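Local structure of hypothetical protein XAC2396 (Xanthomonas axonopodis pv. citri, 2G3W) at residues A[39-44]-A[144-149]. The protein is of unknown function but has a compact fold built around a variation of the PD-(D/E)XK nuclease motif. Residues are numbered along the deposited sequence; the frame is centred on the assembly and turned at random.
Sequences RLMVRL and ALIQRG. With ACT (acetate ion), chain C.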
loop_
_atom_site.group_PDB
_atom_site.type_symbol
_atom_site.label_atom_id
_atom_site.label_comp_id
_atom_site.label_asym_id
_atom_site.label_seq_id
_atom_site.Cartn_x
_atom_site.Cartn_y
_atom_site.Cartn_z
ATOM N N ARG A 39 -20.065 7.575 -10.686
ATOM C CA ARG A 39 -20.021 6.134 -10.310
ATOM C C ARG A 39 -19.784 5.281 -11.534
ATOM O O ARG A 39 -18.986 4.332 -11.481
ATOM C CB ARG A 39 -21.337 5.678 -9.675
ATOM C CG ARG A 39 -21.210 4.323 -8.958
ATOM C CD ARG A 39 -22.560 3.937 -8.364
ATOM N NE ARG A 39 -22.475 2.702 -7.583
ATOM C CZ ARG A 39 -22.328 1.484 -8.097
ATOM N NH1 ARG A 39 -22.277 1.303 -9.431
ATOM N NH2 ARG A 39 -22.261 0.434 -7.267
ATOM N N LEU A 40 -20.438 5.616 -12.655
ATOM C CA LEU A 40 -20.189 4.840 -13.893
ATOM C C LEU A 40 -18.705 4.868 -14.289
ATOM O O LEU A 40 -18.108 3.843 -14.673
ATOM C CB LEU A 40 -21.088 5.328 -15.046
ATOM C CG LEU A 40 -20.941 4.298 -16.165
ATOM C CD1 LEU A 40 -22.205 3.575 -16.423
ATOM C CD2 LEU A 40 -20.290 4.862 -17.419
HETATM N N MSE A 41 -18.091 6.035 -14.212
HETATM C CA MSE A 41 -16.694 6.160 -14.607
HETATM C C MSE A 41 -15.758 5.462 -13.593
HETATM O O MSE A 41 -14.704 4.939 -13.960
HETATM C CB MSE A 41 -16.290 7.649 -14.866
HETATM C CG MSE A 41 -17.066 8.320 -16.028
HETATM SE SE MSE A 41 -16.676 7.430 -17.694
HETATM C CE MSE A 41 -14.820 7.949 -17.828
ATOM N N VAL A 42 -16.149 5.434 -12.335
ATOM C CA VAL A 42 -15.399 4.665 -11.315
ATOM C C VAL A 42 -15.494 3.173 -11.671
ATOM O O VAL A 42 -14.483 2.446 -11.555
ATOM C CB VAL A 42 -15.895 4.903 -9.876
ATOM C CG1 VAL A 42 -15.199 3.949 -8.865
ATOM C CG2 VAL A 42 -15.595 6.346 -9.426
ATOM N N ARG A 43 -16.671 2.711 -12.143
ATOM C CA ARG A 43 -16.772 1.312 -12.570
ATOM C C ARG A 43 -15.884 1.029 -13.781
ATOM O O ARG A 43 -15.247 -0.020 -13.881
ATOM C CB ARG A 43 -18.187 0.930 -12.978
ATOM C CG ARG A 43 -19.248 0.829 -11.905
ATOM C CD ARG A 43 -20.240 -0.263 -12.441
ATOM N NE ARG A 43 -21.213 0.348 -13.363
ATOM C CZ ARG A 43 -21.704 -0.191 -14.466
ATOM N NH1 ARG A 43 -21.275 -1.369 -14.925
ATOM N NH2 ARG A 43 -22.596 0.508 -15.164
ATOM N N LEU A 44 -15.888 1.947 -14.742
ATOM C CA LEU A 44 -15.006 1.817 -15.897
ATOM C C LEU A 44 -13.540 1.809 -15.445
ATOM O O LEU A 44 -12.760 0.957 -15.863
ATOM C CB LEU A 44 -15.262 2.939 -16.905
ATOM C CG LEU A 44 -14.457 2.820 -18.186
ATOM C CD1 LEU A 44 -14.869 1.525 -18.939
ATOM C CD2 LEU A 44 -14.642 4.062 -19.021
ATOM N N ALA A 144 -16.854 13.708 -15.457
ATOM C CA ALA A 144 -17.149 14.756 -16.440
ATOM C C ALA A 144 -16.677 14.376 -17.841
ATOM O O ALA A 144 -17.056 15.023 -18.823
ATOM C CB ALA A 144 -16.537 16.108 -16.001
ATOM N N LEU A 145 -15.860 13.325 -17.938
ATOM C CA LEU A 145 -15.351 12.885 -19.244
ATOM C C LEU A 145 -16.252 11.823 -19.873
ATOM O O LEU A 145 -15.934 11.296 -20.949
ATOM C CB LEU A 145 -13.924 12.333 -19.108
ATOM C CG LEU A 145 -12.813 13.294 -18.654
ATOM C CD1 LEU A 145 -11.471 12.617 -18.685
ATOM C CD2 LEU A 145 -12.756 14.559 -19.506
ATOM N N ILE A 146 -17.367 11.514 -19.215
ATOM C CA ILE A 146 -18.316 10.519 -19.709
ATOM C C ILE A 146 -18.883 10.904 -21.109
ATOM O O ILE A 146 -19.162 12.061 -21.390
ATOM C CB ILE A 146 -19.442 10.254 -18.705
ATOM C CG1 ILE A 146 -20.085 8.877 -18.945
ATOM C CG2 ILE A 146 -20.501 11.367 -18.750
ATOM C CD1 ILE A 146 -20.985 8.484 -17.792
ATOM N N GLN A 147 -19.001 9.911 -21.978
ATOM C CA GLN A 147 -19.627 10.082 -23.294
ATOM C C GLN A 147 -20.380 8.803 -23.620
ATOM O O GLN A 147 -20.220 7.823 -22.934
ATOM C CB GLN A 147 -18.568 10.347 -24.361
ATOM C CG GLN A 147 -17.701 11.579 -24.111
ATOM C CD GLN A 147 -16.736 11.821 -25.242
ATOM O OE1 GLN A 147 -16.695 12.907 -25.815
ATOM N NE2 GLN A 147 -15.962 10.800 -25.586
ATOM N N ARG A 148 -21.225 8.810 -24.653
ATOM C CA ARG A 148 -21.920 7.581 -25.042
ATOM C C ARG A 148 -20.962 6.583 -25.685
ATOM O O ARG A 148 -21.091 5.387 -25.485
ATOM C CB ARG A 148 -23.084 7.894 -25.987
ATOM C CG ARG A 148 -24.192 8.681 -25.335
ATOM C CD ARG A 148 -25.089 7.805 -24.507
ATOM N NE ARG A 148 -26.284 8.538 -24.105
ATOM C CZ ARG A 148 -27.522 8.276 -24.525
ATOM N NH1 ARG A 148 -28.527 9.024 -24.084
ATOM N NH2 ARG A 148 -27.765 7.267 -25.358
ATOM N N GLY A 149 -20.002 7.084 -26.455
ATOM C CA GLY A 149 -18.965 6.240 -27.075
ATOM C C GLY A 149 -17.581 6.704 -26.670
ATOM O O GLY A 149 -17.111 7.729 -27.148
HETATM C C ACT C . -25.128 4.726 -27.303
HETATM O O ACT C . -26.018 4.952 -26.427
HETATM O OXT ACT C . -25.276 5.288 -28.415
HETATM C CH3 ACT C . -23.925 3.858 -27.034
#
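Ile146 lies across two neighbouring side chains of a helix, Leu40 and Met41, and touches both. Its CB points toward the helix and rests against the bend of Met41, 4.1 Å from Met41 CG. One step out, Ile146 CG1 lies 3.9 Å from the SE atom of Met41, which is modelled as selenomethionine. At the tip, Ile146 CD1 reaches past Met41 to Leu40, 3.7 Å from Leu40 CD2, with Leu40 CB a little further back at 4.2 Å. With CG1 anti to the backbone N (chi1 -157°) and the chain extended beyond it, the isoleucine spans from one helix residue to the previous one.

The two partners meet it differently. Leu40 comes in at about a right angle and offers its CD2 methyl end to the isoleucine tip. In Met41, CG lies beside the backbone N (chi1 -62°) and the chain bends again at chi2 (-63°), which together bring SE against the base of Ile146, 4.0 Å from Ile146 CA; the further bend at chi3 only turns the terminal methyl. All of this is apolar packing, with both helix residues buried.

Further along the loop, Arg148 takes no part in this packing; its NH2 donates a hydrogen bond of 3.1 Å to the acetate O, which sits at the edge of the guanidinium and in its plane. The ion probably comes from the crystallisation liquor.

In the fold, the contact joins helix 37-49 to the connection between helix 136-143 and strand 149-157. Gln31 of strand 21-31 and Arg8 of strand 6-16 each touch both Leu40 and Ile146, so this apolar seam packs against two adjacent strands of the large mixed sheet.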